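Local coordinates for protein RavA (Legionella pneumophila str. Paris, PDB 6WO6) that is an elongated, largely helical Legionella effector of unknown molecular activity that probably acts inside the infected host cell, at residues 47-52 / 58-63; 138-143 / 204-209; 221-226 / 287-292. The protein carries 2 engineered substitutions. All coordinates share one frame; numbering follows the deposited sequence.

In the fold
All three contacts are mainly apolar packing, spaced along an elongated, strand-free chain; contact 1 sets helix on helix, contacts 2 and 3 a helix end on a 3-10 segment or a turn. Contacts 1 and 3 lie on opposite sides of the chain's centre, their own centres about 58 Å apart, while the centre of contact 2 is about 4 Å from it. No two share a helix. Contact 1 is buried throughout and centres on an aromatic ring with a sulfur beside it; contacts 2 and 3 are partly buried and use alanine and leucine. In each of these two the helix is followed by Thr-Pro. Contact 2 brings a carboxylate to its exposed margin, whereas contact 3 has isoleucine there.

Contact 1: residues 47-52 / 58-63; sequences RLVLEC and KDFAHA
Phe60 swings its ring away from its own backbone N (chi1 -167°), out of helix 54-66 and toward the end of helix 38-51, where Leu48, Val49 and Cys52 receive it. Cys52 takes the same kind of torsion, SG lying opposite N at chi1 173°, and this carries the sulfur to the inner part of the phenylalanine. There Cys52 SG lies 3.9 Å from both CB and CD2 of Phe60. It stands 4.8 Å from the ring centroid and 51° off the ring normal, an oblique sulfur-aromatic contact.

The outer half of the ring meets the branched aliphatic residues. Leu48 CG comes within 4.0 Å of Phe60 CZ, also from an oblique direction. Val49 approaches at the edge, close to the ring plane, with its CG2 4.1 Å from Phe60 CE2. Phenylalanine suits this place by its long reach, which bridges the two backbones, and by its flat ring, which can be met both at the edge and obliquely. Small Cys52 fits where the backbones are nearest, its CA 7.8 Å from Phe60 CA; the branched Leu48 and Val49 fill the space round the far end of the ring.

The two helices are consecutive in the chain and form a helical hairpin with a very short connection. Tyr17 of helix 16-20 adds an edge-to-face ring contact to Phe60 and also touches Leu48 and Cys52. On helix 77-92, Leu81 and Ala84 pack on Leu48 and Val49, while Lys88 NZ hydrogen-bonds the carbonyl oxygens of Val49 and Cys52, polar groups at the helix end. Between the two segments themselves the attraction is dispersion and exclusion of water, with a modest contribution possible from the polarisable sulfur beside the aromatic ring.

Contact 2: residues 138-143 / 204-209; sequences LAETTP and ASLFNV
Leu206 reaches from the 3-10 segment 204-209 to the last turn of helix 131-141, touching Ala139 and Glu140. From its CB the chain turns so that CG lies anti to the carbonyl carbon (chi1 -70°), which directs the two methyls at the helix. CD1 meets the methyl of Ala139, at 4.1 Å from Ala139 CB. CD2 lies 4.2 Å from that same Ala139 CB and also finds Glu140, whose CG is 3.7 Å away from Leu206 CD2. The fork of the leucine thus rests on two successive helical residues. Alanine suits the inner position, since its small side chain lets the leucine come close to the helix.

This is one join in an elongated all-helical fold: the end of helix 131-141 meets the 3-10 segment that follows helix 197-202. Leu136, one turn earlier, also touches Leu206 and Ser205, and Ala170 of helix 162-181 packs on Ala139.

Glu140 is exposed and crosses the leucine obliquely, its aliphatic part making the apolar contact while the carboxylate lies farther out, with OE2 4.3 Å from Ser205 CB. Behind the contact Thr142, the first residue past the helix, donates from OG1 a 2.6 Å hydrogen bond to Leu138 O. Thr142 N bonds to that oxygen too, and the two donors arrive from opposite faces of the carbonyl plane.

Contact 3: residues 221-226 / 287-292; sequences LALRTP and FAILFP
Apolar packing joins the end of helix 214-224 to the type I beta turn Phe287 to Leu290 that follows helix 281-286, in a partly buried place well away from the chain's centre. Leu290 and Leu223 run alongside each other, pointing opposite ways. Leu290 CD2 settles over the backbone, 3.8 Å from Leu223 CA, and also reaches the methyl of Ala222, 4.0 Å from Ala222 CB. That methyl is short enough to admit Leu290 CD2 to the helix backbone. The CA atoms of Leu223 and Leu290 come within 5.8 Å.

A chi1 of -179° turns the branch of Leu223 to Ile289, which it crosses at about a right angle; Leu223 CD2 lies 3.9 Å from Ile289 CG1. The extended arm of Ile289 offers both CG1 and CD1 to that methyl, and the two branched residues fill the more exposed side.

Just past the helix, Thr225 OG1 donates to Leu221 O at 2.5 Å, alongside the backbone bond from Thr225 N. Arg258 of helix 246-265 makes weak hydrogen bonds to the carbonyl oxygens of Ala222 and Leu223. Across the contact, aliphatic side chains meet each other and the helix backbone without polar pairing, and the attraction is dispersion and the exclusion of water.

Contact 1: residues 47-52 / 58-63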
ATOM      1  N   ARG A  47     -14.071 -27.251   1.730  1.00 49.91           N
ATOM      2  CA  ARG A  47     -15.256 -26.528   1.269  1.00 49.74           C
ATOM      3  C   ARG A  47     -16.075 -26.003   2.445  1.00 51.16           C
ATOM      4  O   ARG A  47     -16.535 -24.850   2.435  1.00 51.50           O
ATOM      5  CB  ARG A  47     -16.110 -27.433   0.384  1.00 47.86           C
ATOM      6  CG  ARG A  47     -15.409 -27.920  -0.873  1.00 48.85           C
ATOM      7  CD  ARG A  47     -16.270 -28.937  -1.587  1.00 50.51           C
ATOM      8  NE  ARG A  47     -17.619 -28.425  -1.807  1.00 52.44           N
ATOM      9  CZ  ARG A  47     -18.702 -29.191  -1.893  1.00 54.90           C
ATOM     10  NH1 ARG A  47     -18.599 -30.507  -1.765  1.00 56.92           N
ATOM     11  NH2 ARG A  47     -19.889 -28.638  -2.094  1.00 56.02           N
ATOM     12  N   LEU A  48     -16.261 -26.843   3.466  1.00 51.51           N
ATOM     13  CA  LEU A  48     -16.990 -26.454   4.665  1.00 50.80           C
ATOM     14  C   LEU A  48     -16.389 -25.205   5.298  1.00 50.44           C
ATOM     15  O   LEU A  48     -17.117 -24.309   5.741  1.00 51.76           O
ATOM     16  CB  LEU A  48     -16.984 -27.635   5.640  1.00 52.23           C
ATOM     17  CG  LEU A  48     -17.693 -27.635   6.992  1.00 55.80           C
ATOM     18  CD1 LEU A  48     -19.070 -27.054   6.876  1.00 57.53           C
ATOM     19  CD2 LEU A  48     -17.776 -29.066   7.509  1.00 57.04           C
ATOM     20  N   VAL A  49     -15.059 -25.117   5.326  1.00 49.03           N
ATOM     21  CA  VAL A  49     -14.416 -23.957   5.934  1.00 48.28           C
ATOM     22  C   VAL A  49     -14.448 -22.750   4.998  1.00 49.60           C
ATOM     23  O   VAL A  49     -14.562 -21.605   5.457  1.00 49.05           O
ATOM     24  CB  VAL A  49     -12.983 -24.330   6.365  1.00 48.17           C
ATOM     25  CG1 VAL A  49     -12.034 -23.162   6.207  1.00 48.96           C
ATOM     26  CG2 VAL A  49     -12.983 -24.807   7.805  1.00 49.66           C
ATOM     27  N   LEU A  50     -14.374 -22.975   3.683  1.00 50.88           N
ATOM     28  CA  LEU A  50     -14.449 -21.867   2.734  1.00 51.19           C
ATOM     29  C   LEU A  50     -15.791 -21.157   2.827  1.00 52.29           C
ATOM     30  O   LEU A  50     -15.848 -19.925   2.922  1.00 52.02           O
ATOM     31  CB  LEU A  50     -14.212 -22.374   1.312  1.00 52.39           C
ATOM     32  CG  LEU A  50     -12.760 -22.428   0.842  1.00 56.32           C
ATOM     33  CD1 LEU A  50     -12.620 -23.341  -0.364  1.00 59.38           C
ATOM     34  CD2 LEU A  50     -12.267 -21.030   0.508  1.00 57.95           C
ATOM     35  N   GLU A  51     -16.888 -21.919   2.814  1.00 54.04           N
ATOM     36  CA  GLU A  51     -18.209 -21.298   2.787  1.00 55.88           C
ATOM     37  C   GLU A  51     -18.578 -20.593   4.086  1.00 54.11           C
ATOM     38  O   GLU A  51     -19.558 -19.840   4.100  1.00 56.02           O
ATOM     39  CB  GLU A  51     -19.274 -22.336   2.453  1.00 60.29           C
ATOM     40  CG  GLU A  51     -19.171 -22.890   1.049  1.00 65.24           C
ATOM     41  CD  GLU A  51     -20.367 -23.738   0.686  1.00 70.61           C
ATOM     42  OE1 GLU A  51     -20.476 -24.141  -0.491  1.00 74.28           O
ATOM     43  OE2 GLU A  51     -21.200 -23.995   1.583  1.00 70.96           O
ATOM     44  N   CYS A  52     -17.834 -20.809   5.165  1.00 57.86           N
ATOM     45  CA  CYS A  52     -18.150 -20.175   6.439  1.00 56.81           C
ATOM     46  C   CYS A  52     -17.758 -18.703   6.406  1.00 59.43           C
ATOM     47  O   CYS A  52     -16.577 -18.393   6.217  1.00 60.81           O
ATOM     48  CB  CYS A  52     -17.426 -20.881   7.573  1.00 54.10           C
ATOM     49  SG  CYS A  52     -17.572 -20.058   9.165  1.00 54.51           S
ATOM     50  N   LYS A  58     -15.544 -17.533  14.555  1.00 71.74           N
ATOM     51  CA  LYS A  58     -15.460 -17.778  15.993  1.00 75.22           C
ATOM     52  C   LYS A  58     -16.574 -18.710  16.455  1.00 78.29           C
ATOM     53  O   LYS A  58     -16.314 -19.727  17.112  1.00 79.55           O
ATOM     54  CB  LYS A  58     -15.513 -16.452  16.756  1.00 77.09           C
ATOM     55  N   ASP A  59     -17.821 -18.390  16.096  1.00 79.04           N
ATOM     56  CA  ASP A  59     -18.929 -19.290  16.400  1.00 79.01           C
ATOM     57  C   ASP A  59     -18.630 -20.694  15.895  1.00 76.01           C
ATOM     58  O   ASP A  59     -18.655 -21.664  16.664  1.00 78.55           O
ATOM     59  CB  ASP A  59     -20.226 -18.760  15.784  1.00 79.96           C
ATOM     60  CG  ASP A  59     -20.792 -17.575  16.543  1.00 83.49           C
ATOM     61  OD1 ASP A  59     -20.696 -17.560  17.789  1.00 85.59           O
ATOM     62  OD2 ASP A  59     -21.335 -16.660  15.890  1.00 84.01           O
ATOM     63  N   PHE A  60     -18.287 -20.807  14.606  1.00 72.05           N
ATOM     64  CA  PHE A  60     -17.955 -22.105  14.028  1.00 69.59           C
ATOM     65  C   PHE A  60     -16.890 -22.815  14.849  1.00 71.07           C
ATOM     66  O   PHE A  60     -16.967 -24.033  15.060  1.00 70.25           O
ATOM     67  CB  PHE A  60     -17.489 -21.933  12.583  1.00 65.31           C
ATOM     68  CG  PHE A  60     -17.416 -23.223  11.814  1.00 62.46           C
ATOM     69  CD1 PHE A  60     -18.278 -24.268  12.106  1.00 61.81           C
ATOM     70  CD2 PHE A  60     -16.479 -23.394  10.807  1.00 61.30           C
ATOM     71  CE1 PHE A  60     -18.215 -25.457  11.402  1.00 60.33           C
ATOM     72  CE2 PHE A  60     -16.408 -24.582  10.100  1.00 60.46           C
ATOM     73  CZ  PHE A  60     -17.278 -25.615  10.397  1.00 59.71           C
ATOM     74  N   ALA A  61     -15.901 -22.063  15.342  1.00 73.63           N
ATOM     75  CA  ALA A  61     -14.862 -22.656  16.178  1.00 76.21           C
ATOM     76  C   ALA A  61     -15.480 -23.466  17.308  1.00 79.40           C
ATOM     77  O   ALA A  61     -15.232 -24.672  17.432  1.00 79.75           O
ATOM     78  CB  ALA A  61     -13.944 -21.564  16.730  1.00 77.97           C
ATOM     79  N   HIS A  62     -16.337 -22.825  18.109  1.00 82.92           N
ATOM     80  CA  HIS A  62     -16.952 -23.525  19.231  1.00 88.60           C
ATOM     81  C   HIS A  62     -17.733 -24.738  18.749  1.00 87.45           C
ATOM     82  O   HIS A  62     -17.731 -25.788  19.405  1.00 89.19           O
ATOM     83  CB  HIS A  62     -17.849 -22.571  20.020  1.00 94.99           C
ATOM     84  CG  HIS A  62     -17.099 -21.466  20.697  1.00102.13           C
ATOM     85  ND1 HIS A  62     -15.787 -21.597  21.100  1.00103.81           N
ATOM     86  CD2 HIS A  62     -17.471 -20.208  21.032  1.00104.45           C
ATOM     87  CE1 HIS A  62     -15.386 -20.469  21.659  1.00105.84           C
ATOM     88  NE2 HIS A  62     -16.389 -19.610  21.630  1.00106.02           N
ATOM     89  N   ALA A  63     -18.373 -24.626  17.581  1.00 84.37           N
ATOM     90  CA  ALA A  63     -19.088 -25.766  17.018  1.00 81.58           C
ATOM     91  C   ALA A  63     -18.160 -26.964  16.866  1.00 77.89           C
ATOM     92  O   ALA A  63     -18.472 -28.069  17.327  1.00 79.02           O
ATOM     93  CB  ALA A  63     -19.712 -25.385  15.675  1.00 80.09           C
TER

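Contact 2: residues 138-143 / 204-209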
ATOM      1  N   LEU A 138       0.384  -5.832   4.932  1.00 53.65           N
ATOM      2  CA  LEU A 138       1.751  -6.203   5.280  1.00 54.54           C
ATOM      3  C   LEU A 138       2.727  -5.082   4.948  1.00 56.33           C
ATOM      4  O   LEU A 138       3.643  -4.802   5.728  1.00 58.16           O
ATOM      5  CB  LEU A 138       2.148  -7.495   4.565  1.00 53.49           C
ATOM      6  CG  LEU A 138       1.420  -8.773   4.992  1.00 53.76           C
ATOM      7  CD1 LEU A 138       1.964  -9.981   4.245  1.00 52.08           C
ATOM      8  CD2 LEU A 138       1.524  -8.976   6.499  1.00 55.52           C
ATOM      9  N   ALA A 139       2.547  -4.426   3.798  1.00 56.30           N
ATOM     10  CA  ALA A 139       3.394  -3.284   3.473  1.00 58.45           C
ATOM     11  C   ALA A 139       3.206  -2.152   4.473  1.00 59.71           C
ATOM     12  O   ALA A 139       4.157  -1.419   4.768  1.00 61.56           O
ATOM     13  CB  ALA A 139       3.104  -2.797   2.054  1.00 58.35           C
ATOM     14  N   GLU A 140       1.996  -2.004   5.015  1.00 58.04           N
ATOM     15  CA  GLU A 140       1.743  -0.921   5.958  1.00 58.43           C
ATOM     16  C   GLU A 140       2.376  -1.195   7.317  1.00 60.44           C
ATOM     17  O   GLU A 140       2.910  -0.277   7.950  1.00 62.49           O
ATOM     18  CB  GLU A 140       0.239  -0.693   6.107  1.00 59.56           C
ATOM     19  CG  GLU A 140      -0.406  -0.018   4.908  1.00 61.13           C
ATOM     20  CD  GLU A 140      -1.907   0.151   5.066  1.00 65.57           C
ATOM     21  OE1 GLU A 140      -2.505  -0.561   5.901  1.00 67.38           O
ATOM     22  OE2 GLU A 140      -2.488   1.000   4.355  1.00 67.14           O
ATOM     23  N   THR A 141       2.331  -2.443   7.791  1.00 60.65           N
ATOM     24  CA  THR A 141       2.739  -2.712   9.169  1.00 61.67           C
ATOM     25  C   THR A 141       4.138  -3.303   9.316  1.00 62.58           C
ATOM     26  O   THR A 141       4.695  -3.248  10.418  1.00 64.13           O
ATOM     27  CB  THR A 141       1.734  -3.650   9.851  1.00 61.83           C
ATOM     28  OG1 THR A 141       1.848  -4.965   9.296  1.00 62.55           O
ATOM     29  CG2 THR A 141       0.312  -3.140   9.657  1.00 60.11           C
ATOM     30  N   THR A 142       4.724  -3.856   8.259  1.00 62.03           N
ATOM     31  CA  THR A 142       6.020  -4.524   8.396  1.00 64.37           C
ATOM     32  C   THR A 142       7.147  -3.498   8.479  1.00 68.86           C
ATOM     33  O   THR A 142       7.232  -2.611   7.624  1.00 70.39           O
ATOM     34  CB  THR A 142       6.281  -5.458   7.220  1.00 62.27           C
ATOM     35  OG1 THR A 142       5.188  -6.375   7.081  1.00 63.23           O
ATOM     36  CG2 THR A 142       7.575  -6.229   7.430  1.00 61.78           C
ATOM     37  N   PRO A 143       8.027  -3.591   9.478  1.00 71.64           N
ATOM     38  CA  PRO A 143       9.220  -2.737   9.489  1.00 73.75           C
ATOM     39  C   PRO A 143      10.114  -3.035   8.295  1.00 77.67           C
ATOM     40  O   PRO A 143      10.022  -4.088   7.660  1.00 78.68           O
ATOM     41  CB  PRO A 143       9.912  -3.103  10.808  1.00 74.25           C
ATOM     42  CG  PRO A 143       8.832  -3.694  11.657  1.00 74.27           C
ATOM     43  CD  PRO A 143       7.914  -4.400  10.702  1.00 72.70           C
ATOM     44  N   ALA A 204      -2.606   2.161  -3.930  1.00 48.90           N
ATOM     45  CA  ALA A 204      -2.593   3.617  -3.815  1.00 45.53           C
ATOM     46  C   ALA A 204      -2.707   4.098  -2.374  1.00 47.91           C
ATOM     47  O   ALA A 204      -2.238   5.203  -2.066  1.00 49.20           O
ATOM     48  CB  ALA A 204      -3.722   4.221  -4.651  1.00 41.87           C
ATOM     49  N   SER A 205      -3.308   3.298  -1.486  1.00 49.36           N
ATOM     50  CA  SER A 205      -3.410   3.696  -0.084  1.00 53.76           C
ATOM     51  C   SER A 205      -2.041   3.950   0.531  1.00 52.65           C
ATOM     52  O   SER A 205      -1.921   4.746   1.470  1.00 53.52           O
ATOM     53  CB  SER A 205      -4.151   2.630   0.719  1.00 60.38           C
ATOM     54  OG  SER A 205      -5.380   2.291   0.106  1.00 65.45           O
ATOM     55  N   LEU A 206      -0.999   3.293   0.012  1.00 51.53           N
ATOM     56  CA  LEU A 206       0.352   3.499   0.520  1.00 51.38           C
ATOM     57  C   LEU A 206       0.831   4.934   0.347  1.00 54.30           C
ATOM     58  O   LEU A 206       1.760   5.353   1.047  1.00 56.24           O
ATOM     59  CB  LEU A 206       1.327   2.546  -0.174  1.00 46.98           C
ATOM     60  CG  LEU A 206       1.189   1.071   0.184  1.00 45.65           C
ATOM     61  CD1 LEU A 206       2.285   0.258  -0.485  1.00 44.66           C
ATOM     62  CD2 LEU A 206       1.228   0.901   1.692  1.00 46.81           C
ATOM     63  N   PHE A 207       0.234   5.698  -0.565  1.00 53.85           N
ATOM     64  CA  PHE A 207       0.637   7.090  -0.714  1.00 53.11           C
ATOM     65  C   PHE A 207       0.026   7.995   0.349  1.00 55.24           C
ATOM     66  O   PHE A 207       0.421   9.163   0.447  1.00 52.26           O
ATOM     67  CB  PHE A 207       0.288   7.585  -2.120  1.00 49.39           C
ATOM     68  CG  PHE A 207       1.100   6.926  -3.199  1.00 46.89           C
ATOM     69  CD1 PHE A 207       2.310   7.467  -3.601  1.00 46.44           C
ATOM     70  CD2 PHE A 207       0.671   5.747  -3.788  1.00 45.85           C
ATOM     71  CE1 PHE A 207       3.069   6.850  -4.582  1.00 46.09           C
ATOM     72  CE2 PHE A 207       1.424   5.128  -4.773  1.00 44.35           C
ATOM     73  CZ  PHE A 207       2.623   5.679  -5.169  1.00 44.65           C
ATOM     74  N   ASN A 208      -0.890   7.474   1.173  1.00 61.03           N
ATOM     75  CA  ASN A 208      -1.440   8.253   2.278  1.00 67.57           C
ATOM     76  C   ASN A 208      -0.362   8.735   3.242  1.00 66.13           C
ATOM     77  O   ASN A 208      -0.629   9.624   4.057  1.00 66.19           O
ATOM     78  CB  ASN A 208      -2.479   7.425   3.038  1.00 75.89           C
ATOM     79  CG  ASN A 208      -3.751   7.205   2.239  1.00 81.49           C
ATOM     80  OD1 ASN A 208      -3.902   7.723   1.132  1.00 81.95           O
ATOM     81  ND2 ASN A 208      -4.673   6.426   2.797  1.00 84.40           N
ATOM     82  N   VAL A 209       0.846   8.173   3.165  1.00 64.40           N
ATOM     83  CA  VAL A 209       1.925   8.607   4.042  1.00 62.32           C
ATOM     84  C   VAL A 209       2.415  10.002   3.660  1.00 61.70           C
ATOM     85  O   VAL A 209       2.945  10.730   4.507  1.00 65.78           O
ATOM     86  CB  VAL A 209       3.068   7.571   4.024  1.00 59.57           C
ATOM     87  CG1 VAL A 209       3.687   7.470   2.637  1.00 55.66           C
ATOM     88  CG2 VAL A 209       4.123   7.905   5.064  1.00 61.46           C
TER

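Contact 3: residues 221-226 / 287-292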
ATOM      1  N   LEU A 221      10.536  18.335  -6.310  1.00 48.24           N
ATOM      2  CA  LEU A 221      10.318  17.905  -7.687  1.00 47.68           C
ATOM      3  C   LEU A 221      10.610  19.038  -8.660  1.00 49.05           C
ATOM      4  O   LEU A 221      11.366  18.865  -9.622  1.00 48.93           O
ATOM      5  CB  LEU A 221       8.885  17.403  -7.863  1.00 45.93           C
ATOM      6  CG  LEU A 221       8.598  15.974  -7.403  1.00 45.98           C
ATOM      7  CD1 LEU A 221       7.119  15.650  -7.551  1.00 44.38           C
ATOM      8  CD2 LEU A 221       9.446  14.994  -8.191  1.00 45.74           C
ATOM      9  N   ALA A 222      10.019  20.211  -8.422  1.00 50.21           N
ATOM     10  CA  ALA A 222      10.273  21.357  -9.289  1.00 50.15           C
ATOM     11  C   ALA A 222      11.753  21.709  -9.331  1.00 51.16           C
ATOM     12  O   ALA A 222      12.250  22.177 -10.362  1.00 50.81           O
ATOM     13  CB  ALA A 222       9.456  22.563  -8.825  1.00 49.69           C
ATOM     14  N   LEU A 223      12.475  21.479  -8.233  1.00 52.63           N
ATOM     15  CA  LEU A 223      13.887  21.844  -8.198  1.00 53.25           C
ATOM     16  C   LEU A 223      14.764  20.833  -8.940  1.00 57.70           C
ATOM     17  O   LEU A 223      15.631  21.224  -9.728  1.00 60.20           O
ATOM     18  CB  LEU A 223      14.352  21.997  -6.749  1.00 50.41           C
ATOM     19  CG  LEU A 223      15.816  22.396  -6.554  1.00 50.62           C
ATOM     20  CD1 LEU A 223      16.114  23.708  -7.263  1.00 50.49           C
ATOM     21  CD2 LEU A 223      16.154  22.493  -5.073  1.00 51.52           C
ATOM     22  N   ARG A 224      14.552  19.531  -8.709  1.00 57.20           N
ATOM     23  CA  ARG A 224      15.504  18.523  -9.172  1.00 56.13           C
ATOM     24  C   ARG A 224      15.065  17.759 -10.417  1.00 51.26           C
ATOM     25  O   ARG A 224      15.907  17.104 -11.041  1.00 52.56           O
ATOM     26  CB  ARG A 224      15.788  17.509  -8.056  1.00 60.84           C
ATOM     27  CG  ARG A 224      15.857  18.098  -6.655  1.00 65.75           C
ATOM     28  CD  ARG A 224      17.149  18.855  -6.380  1.00 71.54           C
ATOM     29  NE  ARG A 224      17.182  19.354  -5.006  1.00 76.81           N
ATOM     30  CZ  ARG A 224      17.733  18.705  -3.984  1.00 81.13           C
ATOM     31  NH1 ARG A 224      18.315  17.529  -4.177  1.00 83.32           N
ATOM     32  NH2 ARG A 224      17.706  19.234  -2.766  1.00 82.23           N
ATOM     33  N   THR A 225      13.791  17.808 -10.795  1.00 46.49           N
ATOM     34  CA  THR A 225      13.343  17.048 -11.962  1.00 44.89           C
ATOM     35  C   THR A 225      13.959  17.623 -13.233  1.00 47.56           C
ATOM     36  O   THR A 225      13.953  18.845 -13.420  1.00 48.04           O
ATOM     37  CB  THR A 225      11.817  17.066 -12.080  1.00 42.10           C
ATOM     38  OG1 THR A 225      11.231  16.648 -10.842  1.00 43.69           O
ATOM     39  CG2 THR A 225      11.352  16.133 -13.190  1.00 38.81           C
ATOM     40  N   PRO A 226      14.502  16.793 -14.118  1.00 49.71           N
ATOM     41  CA  PRO A 226      14.944  17.297 -15.422  1.00 52.69           C
ATOM     42  C   PRO A 226      13.757  17.727 -16.270  1.00 54.65           C
ATOM     43  O   PRO A 226      12.651  17.196 -16.147  1.00 57.01           O
ATOM     44  CB  PRO A 226      15.669  16.096 -16.043  1.00 51.36           C
ATOM     45  CG  PRO A 226      16.000  15.207 -14.885  1.00 47.91           C
ATOM     46  CD  PRO A 226      14.874  15.383 -13.920  1.00 46.96           C
ATOM     47  N   PHE A 287       7.212  27.365  -1.951  1.00 48.78           N
ATOM     48  CA  PHE A 287       8.241  26.717  -2.755  1.00 45.99           C
ATOM     49  C   PHE A 287       9.542  27.507  -2.704  1.00 45.37           C
ATOM     50  O   PHE A 287      10.244  27.652  -3.710  1.00 43.86           O
ATOM     51  CB  PHE A 287       7.765  26.541  -4.195  1.00 43.69           C
ATOM     52  CG  PHE A 287       6.514  25.719  -4.317  1.00 44.01           C
ATOM     53  CD1 PHE A 287       6.388  24.519  -3.635  1.00 45.91           C
ATOM     54  CD2 PHE A 287       5.457  26.154  -5.099  1.00 43.81           C
ATOM     55  CE1 PHE A 287       5.233  23.759  -3.743  1.00 46.53           C
ATOM     56  CE2 PHE A 287       4.299  25.400  -5.210  1.00 44.00           C
ATOM     57  CZ  PHE A 287       4.187  24.202  -4.531  1.00 45.00           C
ATOM     58  N   ALA A 288       9.885  28.013  -1.515  1.00 47.92           N
ATOM     59  CA  ALA A 288      11.048  28.883  -1.373  1.00 50.62           C
ATOM     60  C   ALA A 288      12.342  28.180  -1.762  1.00 53.09           C
ATOM     61  O   ALA A 288      13.296  28.836  -2.202  1.00 54.16           O
ATOM     62  CB  ALA A 288      11.135  29.402   0.062  1.00 52.56           C
ATOM     63  N   ILE A 289      12.387  26.850  -1.628  1.00 52.97           N
ATOM     64  CA  ILE A 289      13.586  26.082  -1.951  1.00 53.87           C
ATOM     65  C   ILE A 289      14.045  26.327  -3.383  1.00 54.89           C
ATOM     66  O   ILE A 289      15.223  26.132  -3.699  1.00 58.77           O
ATOM     67  CB  ILE A 289      13.326  24.579  -1.701  1.00 52.29           C
ATOM     68  CG1 ILE A 289      14.637  23.789  -1.712  1.00 53.14           C
ATOM     69  CG2 ILE A 289      12.358  24.023  -2.732  1.00 49.55           C
ATOM     70  CD1 ILE A 289      14.450  22.309  -1.476  1.00 53.83           C
ATOM     71  N   LEU A 290      13.142  26.779  -4.255  1.00 52.31           N
ATOM     72  CA  LEU A 290      13.508  27.019  -5.645  1.00 53.05           C
ATOM     73  C   LEU A 290      14.465  28.195  -5.800  1.00 56.78           C
ATOM     74  O   LEU A 290      15.257  28.218  -6.749  1.00 60.51           O
ATOM     75  CB  LEU A 290      12.251  27.265  -6.479  1.00 49.75           C
ATOM     76  CG  LEU A 290      11.451  26.041  -6.913  1.00 45.90           C
ATOM     77  CD1 LEU A 290      10.145  26.460  -7.559  1.00 44.08           C
ATOM     78  CD2 LEU A 290      12.280  25.217  -7.873  1.00 46.96           C
ATOM     79  N   PHE A 291      14.424  29.168  -4.887  1.00 55.95           N
ATOM     80  CA  PHE A 291      15.010  30.473  -5.193  1.00 55.80           C
ATOM     81  C   PHE A 291      16.534  30.557  -5.063  1.00 58.49           C
ATOM     82  O   PHE A 291      17.176  31.104  -5.969  1.00 58.61           O
ATOM     83  CB  PHE A 291      14.346  31.552  -4.335  1.00 55.12           C
ATOM     84  CG  PHE A 291      12.976  31.927  -4.810  1.00 53.51           C
ATOM     85  CD1 PHE A 291      11.874  31.157  -4.472  1.00 52.98           C
ATOM     86  CD2 PHE A 291      12.791  33.033  -5.618  1.00 54.41           C
ATOM     87  CE1 PHE A 291      10.612  31.496  -4.917  1.00 53.40           C
ATOM     88  CE2 PHE A 291      11.532  33.377  -6.070  1.00 54.93           C
ATOM     89  CZ  PHE A 291      10.440  32.611  -5.719  1.00 54.24           C
ATOM     90  N   PRO A 292      17.157  30.063  -3.982  1.00 61.04           N
ATOM     91  CA  PRO A 292      18.625  30.196  -3.890  1.00 62.59           C
ATOM     92  C   PRO A 292      19.375  29.580  -5.061  1.00 66.27           C
ATOM     93  O   PRO A 292      20.358  30.164  -5.531  1.00 69.42           O
ATOM     94  CB  PRO A 292      18.955  29.491  -2.569  1.00 63.51           C
ATOM     95  CG  PRO A 292      17.717  29.625  -1.762  1.00 64.05           C
ATOM     96  CD  PRO A 292      16.595  29.480  -2.749  1.00 61.72           C
TER